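Side-chain contacts in E3 ubiquitin-protein ligase HERC2 (Homo sapiens, PDB 4L1M), which probably transfers ubiquitin to target proteins as a HECT-type E3 ligase, the part described here being its first RCC1-like beta-propeller domain: residues V366-G371 / S375-S380; I314-G319 / C323-E328; I28-I33 / A355-L360; R64-I67 / R73-T76. One frame throughout, in Å; residues are numbered along the deposited sequence.

Contact 1 of 4, residues V366-G371 / S375-S380; sequences VGIACG and SFAWSS
W378 lies flat over G367. G367 CA sits 3.8 Å from the centroid of the six-membered ring of W378, 21° off the ring normal, in a CH-pi contact. G367 carries no side chain, and the indole settles straight onto its backbone. The W378 torsion chi1 of 60° sets CG between the backbone N and the carbonyl carbon, which turns the ring across toward the partner strand. I368 N lies over the same face, offset toward the rim. A369 meets the ring differently. Its CB comes in at the edge, in the ring plane, 4.0 Å from W378 CZ3. At the other end V366 CG2 touches W378 CD1 obliquely.

The opposite surface of the pair has a smaller contact, with I368 CG2 4.1 Å from A377 CB. Backbone bonds hold this register. G367 pairs with W378 and A369 with F376, each through two hydrogen bonds. The first pair is modified at V366. V366 N and G367 N both bond to W378 O, at 2.8 Å and 3.1 Å, and this makes a classic beta bulge.

Further out, the W378 side chain also touches V27 and I58, and A369 packs on I58 as well. The F376 ring meets that of F65, with the planes about 35° apart. On the other surface I368 packs on L324 and L326, and S375 OG is hydrogen-bonded to H322 NE2. The arrangement is an antiparallel hairpin packed between sheets on both surfaces, as expected for the inner strands of a beta-propeller blade.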
# COMPACT_ATOMS: atom_id res chain seq x y z
N VAL A 366 -3.74 12.27 10.56
CA VAL A 366 -2.34 12.04 10.22
C VAL A 366 -2.13 10.76 9.44
O VAL A 366 -1.06 10.57 8.86
CB VAL A 366 -1.43 12.03 11.47
CG1 VAL A 366 -1.60 13.33 12.25
CG2 VAL A 366 -1.73 10.84 12.39
N GLY A 367 -3.12 9.88 9.41
CA GLY A 367 -2.98 8.63 8.66
C GLY A 367 -4.22 8.26 7.90
O GLY A 367 -5.34 8.57 8.33
N ILE A 368 -4.03 7.60 6.76
CA ILE A 368 -5.13 7.09 5.96
C ILE A 368 -4.81 5.71 5.46
O ILE A 368 -3.65 5.35 5.35
CB ILE A 368 -5.42 8.00 4.76
CG1 ILE A 368 -4.11 8.38 4.05
CG2 ILE A 368 -6.17 9.24 5.24
CD1 ILE A 368 -4.30 9.10 2.73
N ALA A 369 -5.83 4.93 5.13
CA ALA A 369 -5.62 3.57 4.60
C ALA A 369 -6.86 3.11 3.87
O ALA A 369 -7.96 3.48 4.26
CB ALA A 369 -5.30 2.61 5.72
N CYS A 370 -6.69 2.29 2.81
CA CYS A 370 -7.84 1.74 2.04
C CYS A 370 -7.81 0.23 1.89
O CYS A 370 -6.80 -0.33 1.56
CB CYS A 370 -7.87 2.35 0.64
SG CYS A 370 -8.02 4.14 0.62
N GLY A 371 -8.95 -0.40 2.11
CA GLY A 371 -9.16 -1.80 1.73
C GLY A 371 -9.82 -1.85 0.37
O GLY A 371 -9.88 -0.84 -0.36
N SER A 375 -12.37 2.41 3.83
CA SER A 375 -11.44 3.51 4.01
C SER A 375 -11.36 3.86 5.47
O SER A 375 -12.36 3.82 6.18
CB SER A 375 -11.90 4.74 3.21
OG SER A 375 -12.40 4.39 1.92
N PHE A 376 -10.16 4.17 5.92
CA PHE A 376 -9.92 4.56 7.31
C PHE A 376 -9.06 5.81 7.37
O PHE A 376 -8.23 6.05 6.50
CB PHE A 376 -9.20 3.46 8.06
CG PHE A 376 -9.93 2.16 8.09
CD1 PHE A 376 -10.81 1.87 9.12
CD2 PHE A 376 -9.72 1.20 7.10
CE1 PHE A 376 -11.48 0.65 9.16
CE2 PHE A 376 -10.39 -0.01 7.14
CZ PHE A 376 -11.27 -0.29 8.18
N ALA A 377 -9.28 6.60 8.41
CA ALA A 377 -8.48 7.78 8.67
C ALA A 377 -8.34 7.93 10.17
O ALA A 377 -9.34 7.79 10.88
CB ALA A 377 -9.13 9.02 8.07
N TRP A 378 -7.13 8.24 10.65
CA TRP A 378 -6.93 8.46 12.07
C TRP A 378 -6.12 9.71 12.42
O TRP A 378 -5.21 10.11 11.69
CB TRP A 378 -6.31 7.23 12.74
CG TRP A 378 -4.98 6.84 12.19
CD1 TRP A 378 -3.76 7.15 12.71
CD2 TRP A 378 -4.73 6.03 11.03
NE1 TRP A 378 -2.76 6.61 11.92
CE2 TRP A 378 -3.33 5.90 10.90
CE3 TRP A 378 -5.56 5.40 10.09
CZ2 TRP A 378 -2.75 5.20 9.87
CZ3 TRP A 378 -4.98 4.71 9.06
CH2 TRP A 378 -3.58 4.61 8.95
N SER A 379 -6.46 10.28 13.56
CA SER A 379 -5.67 11.33 14.17
C SER A 379 -4.53 10.68 14.95
O SER A 379 -4.40 9.47 14.96
CB SER A 379 -6.54 12.17 15.12
OG SER A 379 -7.09 11.35 16.14
N SER A 380 -3.69 11.49 15.59
CA SER A 380 -2.53 10.95 16.28
C SER A 380 -2.90 10.35 17.63
O SER A 380 -3.82 10.85 18.30
CB SER A 380 -1.48 12.04 16.46
OG SER A 380 -0.55 11.63 17.43

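Contact 2 of 4, residues I314-G319 / C323-E328; sequences IDVAAG and CLALTE
I314 crosses L326 obliquely, with I314 CG1 4.1 Å from L326 CG. I314 CG1 lies between its backbone N and carbonyl carbon, chi1 69°, which carries CD1 alongside L326 CD2. The other branch runs just past the end of the partner strand, where I314 CG2 is 3.9 Å from E328 CB. I314 N gives a hydrogen bond of 2.8 Å to L326 O. D315 N adds a weak bond to the same oxygen. The two residues thus share one partner in a classic beta bulge.

L326 N donates to D315 O in return. The D315 carboxylate has its charged partner outside the hairpin: OD1 forms a salt bridge with R265 NH2. V316 uses both branches. V316 CG1 lies 3.5 Å from L324 O, and V316 CG2 is 4.2 Å from A325 CB on the surface away from L326. That surface continues toward I272, which V316 also touches.

A317 pairs with L324 through two backbone bonds of 2.8 Å each, A317 N to L324 O and L324 N to A317 O. Its CB faces the same way as L324 and L326, toward the neighbouring hairpin, where C370 lies against it. At A318 the small CB meets sulfur, 4.0 Å from C323 SG.

The chemistry is almost wholly apolar apart from the ladder of amides. Side-chain attraction here is nonpolar packing, while the backbone bonds fix the register. The salt bridge of D315 with R265 links this hairpin to the blade of strand 261-267.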
# COMPACT_ATOMS: atom_id res chain seq x y z
N ILE A 314 0.48 14.93 1.20
CA ILE A 314 1.57 14.28 1.96
C ILE A 314 1.46 12.77 2.01
O ILE A 314 2.42 12.11 2.35
CB ILE A 314 1.73 14.86 3.40
CG1 ILE A 314 0.54 14.48 4.31
CG2 ILE A 314 1.93 16.37 3.34
CD1 ILE A 314 0.70 14.94 5.73
N ASP A 315 0.29 12.23 1.69
CA ASP A 315 0.16 10.78 1.51
C ASP A 315 -1.06 10.45 0.64
O ASP A 315 -2.03 11.20 0.57
CB ASP A 315 0.04 10.04 2.87
CG ASP A 315 0.14 8.49 2.74
OD1 ASP A 315 0.74 7.96 1.79
OD2 ASP A 315 -0.41 7.80 3.60
N VAL A 316 -0.96 9.32 -0.04
CA VAL A 316 -2.05 8.78 -0.84
C VAL A 316 -2.19 7.33 -0.48
O VAL A 316 -1.21 6.64 -0.31
CB VAL A 316 -1.74 8.86 -2.36
CG1 VAL A 316 -2.77 8.06 -3.15
CG2 VAL A 316 -1.73 10.31 -2.82
N ALA A 317 -3.43 6.87 -0.36
CA ALA A 317 -3.72 5.47 -0.05
C ALA A 317 -4.64 4.95 -1.15
O ALA A 317 -5.69 5.51 -1.39
CB ALA A 317 -4.38 5.36 1.30
N ALA A 318 -4.18 3.92 -1.84
CA ALA A 318 -4.90 3.36 -2.98
C ALA A 318 -5.52 2.06 -2.56
O ALA A 318 -4.81 1.15 -2.21
CB ALA A 318 -3.95 3.13 -4.14
N GLY A 319 -6.85 1.98 -2.57
CA GLY A 319 -7.57 0.73 -2.39
C GLY A 319 -7.59 0.04 -3.74
O GLY A 319 -6.79 0.37 -4.60
N CYS A 323 -9.32 5.78 -3.90
CA CYS A 323 -8.14 6.33 -3.24
C CYS A 323 -8.50 7.40 -2.26
O CYS A 323 -9.54 8.02 -2.38
CB CYS A 323 -7.21 6.99 -4.24
SG CYS A 323 -6.51 5.91 -5.46
N LEU A 324 -7.61 7.59 -1.29
CA LEU A 324 -7.63 8.73 -0.39
C LEU A 324 -6.31 9.49 -0.54
O LEU A 324 -5.28 8.89 -0.82
CB LEU A 324 -7.75 8.31 1.07
CG LEU A 324 -8.96 7.54 1.58
CD1 LEU A 324 -9.09 7.70 3.09
CD2 LEU A 324 -10.25 7.97 0.91
N ALA A 325 -6.38 10.80 -0.34
CA ALA A 325 -5.20 11.64 -0.25
C ALA A 325 -5.26 12.56 0.95
O ALA A 325 -6.29 13.21 1.19
CB ALA A 325 -5.05 12.44 -1.51
N LEU A 326 -4.19 12.59 1.73
CA LEU A 326 -4.10 13.46 2.89
C LEU A 326 -3.21 14.66 2.55
O LEU A 326 -2.13 14.49 1.97
CB LEU A 326 -3.50 12.68 4.06
CG LEU A 326 -3.26 13.43 5.37
CD1 LEU A 326 -4.58 13.89 5.96
CD2 LEU A 326 -2.53 12.50 6.33
N THR A 327 -3.67 15.86 2.89
CA THR A 327 -2.90 17.07 2.62
C THR A 327 -2.16 17.55 3.86
O THR A 327 -2.52 17.21 5.00
CB THR A 327 -3.80 18.22 2.13
OG1 THR A 327 -4.61 18.70 3.20
CG2 THR A 327 -4.69 17.76 0.99
N GLU A 328 -1.13 18.35 3.62
CA GLU A 328 -0.33 19.02 4.67
C GLU A 328 -1.20 19.73 5.71
O GLU A 328 -0.94 19.63 6.89
CB GLU A 328 0.64 20.01 3.98
CG GLU A 328 1.33 21.04 4.87
CD GLU A 328 2.20 22.00 4.05
OE1 GLU A 328 1.86 22.34 2.89
OE2 GLU A 328 3.22 22.45 4.57

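Contact 3 of 4, residues I28-I33 / A355-L360; sequences IGWGLI and AALPGL
W30, whose indole reaches over to L357 and L360, sits on a strand held by the backbone bond from I28 N to A377 O. The W30 backbone is paired in the same way with S375. The backbones of the two segments stay far apart: W30 CA and L357 CA are 11.8 Å from each other. Only side chains span the distance.

The W30 torsion chi1 of 58° places CG between the backbone N and the carbonyl carbon. The six-membered part of the indole then leads toward the partner segment. L357 comes from the opposite direction, and its CD1 stops 3.6 Å from W30 CZ2. The leucine chain is extended at chi2, 163°, so that this methyl is the branch carried furthest forward. L360 adds a second methyl: its CD1 is 4.2 Å from W30 CH2. Both methyls approach the ring obliquely. The two are themselves neighbours, since the turn through P358 and G359 brings L357 and L360 to the same side of the loop.

More residues complete this apolar cluster. The ring of F344 meets W30 edge-to-face, and the F344 side chain also touches L357. L324 CD1 packs near W30 CZ2, while W30 NE1, the polar atom of the indole, has a weak hydrogen bond to Q342 O.

W30 belongs to a strand near the N terminus that pairs with strand 374-379 near the C terminus. L357 and L360 follow the outer strand of the adjoining blade. The contact therefore joins two blades beside the seam where a beta propeller closes its ring, the arrangement often called a velcro closure.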
# COMPACT_ATOMS: atom_id res chain seq x y z
N ILE A 28 -11.67 6.87 12.23
CA ILE A 28 -12.89 6.86 11.44
C ILE A 28 -12.78 5.84 10.31
O ILE A 28 -11.73 5.73 9.67
CB ILE A 28 -13.15 8.22 10.77
CG1 ILE A 28 -12.76 9.37 11.68
CG2 ILE A 28 -14.62 8.32 10.37
CD1 ILE A 28 -13.54 9.42 12.98
N GLY A 29 -13.86 5.10 10.09
CA GLY A 29 -13.95 4.14 8.99
C GLY A 29 -15.26 4.26 8.26
O GLY A 29 -16.26 4.72 8.82
N TRP A 30 -15.25 3.88 6.99
CA TRP A 30 -16.49 3.82 6.22
C TRP A 30 -16.32 2.90 5.05
O TRP A 30 -15.21 2.55 4.70
CB TRP A 30 -16.94 5.22 5.76
CG TRP A 30 -15.97 5.97 4.94
CD1 TRP A 30 -16.01 6.13 3.58
CD2 TRP A 30 -14.82 6.69 5.40
NE1 TRP A 30 -14.95 6.90 3.17
CE2 TRP A 30 -14.21 7.26 4.27
CE3 TRP A 30 -14.27 6.94 6.66
CZ2 TRP A 30 -13.06 8.04 4.36
CZ3 TRP A 30 -13.11 7.71 6.75
CH2 TRP A 30 -12.53 8.25 5.61
N GLY A 31 -17.45 2.51 4.46
CA GLY A 31 -17.46 1.52 3.37
C GLY A 31 -18.17 0.25 3.79
O GLY A 31 -19.04 0.29 4.62
N LEU A 32 -17.77 -0.88 3.22
CA LEU A 32 -18.43 -2.15 3.48
C LEU A 32 -17.91 -2.75 4.78
O LEU A 32 -16.92 -3.48 4.81
CB LEU A 32 -18.22 -3.11 2.29
CG LEU A 32 -18.85 -4.51 2.34
CD1 LEU A 32 -20.36 -4.45 2.46
CD2 LEU A 32 -18.43 -5.31 1.11
N ILE A 33 -18.59 -2.41 5.86
CA ILE A 33 -18.18 -2.77 7.20
C ILE A 33 -19.32 -3.45 7.88
O ILE A 33 -20.41 -2.89 7.96
CB ILE A 33 -17.80 -1.51 7.98
CG1 ILE A 33 -16.38 -1.11 7.62
CG2 ILE A 33 -17.89 -1.72 9.49
CD1 ILE A 33 -16.09 0.33 7.95
N ALA A 355 -12.17 15.40 -4.23
CA ALA A 355 -12.83 16.47 -3.49
C ALA A 355 -12.74 16.14 -2.01
O ALA A 355 -12.74 14.97 -1.63
CB ALA A 355 -14.28 16.62 -3.92
N ALA A 356 -12.61 17.17 -1.19
CA ALA A 356 -12.46 17.01 0.25
C ALA A 356 -13.69 16.32 0.79
O ALA A 356 -14.79 16.62 0.38
CB ALA A 356 -12.29 18.36 0.92
N LEU A 357 -13.47 15.36 1.68
CA LEU A 357 -14.55 14.77 2.42
C LEU A 357 -14.87 15.71 3.57
O LEU A 357 -13.96 16.22 4.21
CB LEU A 357 -14.13 13.41 2.97
CG LEU A 357 -13.98 12.31 1.93
CD1 LEU A 357 -13.18 11.15 2.47
CD2 LEU A 357 -15.34 11.85 1.43
N PRO A 358 -16.16 15.95 3.82
CA PRO A 358 -16.57 16.87 4.87
C PRO A 358 -16.52 16.21 6.22
O PRO A 358 -16.51 14.97 6.30
CB PRO A 358 -18.01 17.20 4.50
CG PRO A 358 -18.51 15.95 3.84
CD PRO A 358 -17.32 15.36 3.12
N GLY A 359 -16.48 17.02 7.27
CA GLY A 359 -16.36 16.54 8.64
C GLY A 359 -14.94 16.35 9.15
O GLY A 359 -14.71 16.43 10.36
N LEU A 360 -13.98 16.12 8.24
CA LEU A 360 -12.64 15.64 8.60
C LEU A 360 -11.54 16.71 8.74
O LEU A 360 -10.48 16.45 9.35
CB LEU A 360 -12.18 14.63 7.57
CG LEU A 360 -13.08 13.41 7.35
CD1 LEU A 360 -12.40 12.42 6.41
CD2 LEU A 360 -13.43 12.74 8.67

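Contact 4 of 4, residues R64-I67 / R73-T76; sequences RFLI and RVYT. With SO4 (sulfate ion), chain G.
R64 turns twice to reach T76. Its CG lies between the backbone N and the carbonyl carbon, chi1 54°, and the chain bends again at chi3, also 54°. T76 meets it with OG1 swung opposite its own backbone N, chi1 -175°. R64 NH1 then bonds to T76 OG1 at 3.3 Å, with the oxygen at the edge of the guanidinium and in its plane. A second bond of the same group, R64 NE to sulfate O1, measures 3.1 Å. The ion probably comes from the crystallisation liquor, and it is also hydrogen-bonded to Y109 OH.

Next along the strand L66 crosses T76 at a slant, with L66 CD2 3.9 Å from T76 CB. The same methyl lies 4.2 Å from V74 CG1. On the other surface I67 CD1 is 4.1 Å from Y75 CB. I67 and Y75 form a hydrogen-bonded pair, I67 N to Y75 O at 2.8 Å and Y75 N to I67 O at 2.9 Å. L66 and T76 are the non-hydrogen-bonded pair beside it.

These are the two middle strands of a four-stranded blade, between strands 55-60 and 87-88. L66 and V74 pack on I100 of strand 97-101 in the next blade. R64 and L66 also pack on Y109 of strand 108-113, and F65 touches W35.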
# COMPACT_ATOMS: atom_id res chain seq x y z
N ARG A 64 -9.69 -8.83 5.78
CA ARG A 64 -9.38 -8.31 7.09
C ARG A 64 -8.28 -7.25 7.04
O ARG A 64 -7.70 -6.99 5.98
CB ARG A 64 -9.00 -9.44 8.02
CG ARG A 64 -7.89 -10.32 7.52
CD ARG A 64 -7.69 -11.51 8.45
NE ARG A 64 -8.92 -12.30 8.69
CZ ARG A 64 -9.60 -12.33 9.85
NH1 ARG A 64 -9.21 -11.61 10.95
NH2 ARG A 64 -10.68 -13.09 9.95
N PHE A 65 -8.05 -6.60 8.17
CA PHE A 65 -6.98 -5.64 8.27
C PHE A 65 -6.19 -5.83 9.53
O PHE A 65 -6.70 -6.35 10.53
CB PHE A 65 -7.47 -4.18 8.13
CG PHE A 65 -8.47 -3.74 9.18
CD1 PHE A 65 -9.77 -4.17 9.14
CD2 PHE A 65 -8.12 -2.84 10.16
CE1 PHE A 65 -10.68 -3.74 10.10
CE2 PHE A 65 -9.03 -2.40 11.10
CZ PHE A 65 -10.31 -2.85 11.07
N LEU A 66 -4.93 -5.43 9.45
CA LEU A 66 -4.02 -5.44 10.55
C LEU A 66 -3.92 -4.03 11.10
O LEU A 66 -3.96 -3.05 10.34
CB LEU A 66 -2.63 -5.86 10.09
CG LEU A 66 -2.44 -7.30 9.62
CD1 LEU A 66 -0.98 -7.54 9.38
CD2 LEU A 66 -2.95 -8.32 10.63
N ILE A 67 -3.78 -3.93 12.42
CA ILE A 67 -3.58 -2.64 13.08
C ILE A 67 -2.32 -2.71 13.91
O ILE A 67 -2.15 -3.65 14.68
CB ILE A 67 -4.74 -2.33 14.02
CG1 ILE A 67 -6.10 -2.51 13.32
CG2 ILE A 67 -4.63 -0.92 14.55
CD1 ILE A 67 -6.80 -3.82 13.65
N ARG A 73 2.47 -3.73 19.21
CA ARG A 73 1.71 -4.94 19.01
C ARG A 73 0.83 -4.83 17.76
O ARG A 73 0.52 -3.74 17.32
CB ARG A 73 0.89 -5.25 20.24
CG ARG A 73 1.76 -5.63 21.42
CD ARG A 73 0.91 -5.82 22.67
NE ARG A 73 1.72 -5.74 23.89
CZ ARG A 73 1.21 -5.71 25.13
NH1 ARG A 73 -0.11 -5.76 25.34
NH2 ARG A 73 2.04 -5.61 26.17
N VAL A 74 0.44 -5.98 17.23
CA VAL A 74 -0.33 -6.08 16.01
C VAL A 74 -1.67 -6.80 16.27
O VAL A 74 -1.72 -7.86 16.90
CB VAL A 74 0.46 -6.85 14.97
CG1 VAL A 74 -0.38 -7.09 13.72
CG2 VAL A 74 1.72 -6.09 14.59
N TYR A 75 -2.76 -6.21 15.78
CA TYR A 75 -4.07 -6.78 15.96
C TYR A 75 -4.69 -7.02 14.63
O TYR A 75 -4.32 -6.38 13.63
CB TYR A 75 -4.95 -5.82 16.74
CG TYR A 75 -4.47 -5.61 18.15
CD1 TYR A 75 -3.38 -4.78 18.40
CD2 TYR A 75 -5.05 -6.26 19.22
CE1 TYR A 75 -2.91 -4.59 19.68
CE2 TYR A 75 -4.57 -6.08 20.51
CZ TYR A 75 -3.50 -5.24 20.73
OH TYR A 75 -3.01 -5.01 21.99
N THR A 76 -5.65 -7.94 14.60
CA THR A 76 -6.34 -8.25 13.36
C THR A 76 -7.85 -8.18 13.55
O THR A 76 -8.36 -8.55 14.61
CB THR A 76 -5.90 -9.63 12.78
OG1 THR A 76 -6.52 -9.85 11.51
CG2 THR A 76 -6.25 -10.80 13.72
S SO4 G . -7.86 -14.21 4.98
O1 SO4 G . -8.64 -14.18 6.24
O2 SO4 G . -8.50 -15.18 4.05
O3 SO4 G . -7.85 -12.85 4.38
O4 SO4 G . -6.45 -14.61 5.26

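Overall arrangement
Near the N terminus, strand 27-31 brings in one half of contact 3, whose partner follows only after more than 320 residues. Two of the contacts, both local hairpins, lie within that long loop. Contact 4 closes the first, between strands 64-69 and 74-78, and contact 2 the other, between strands 313-318 and 322-327. Contact 1 comes after contact 3 has closed and forms the last hairpin. None of the loops cross. Contacts 1 and 3 share a sheet, because strands 27-31 and 374-379 are neighbours in it. Contact 1 also touches contacts 2 and 4, which lie about 11 Å apart at their nearest atoms. The blade built from both chain ends is thus held between its two neighbours.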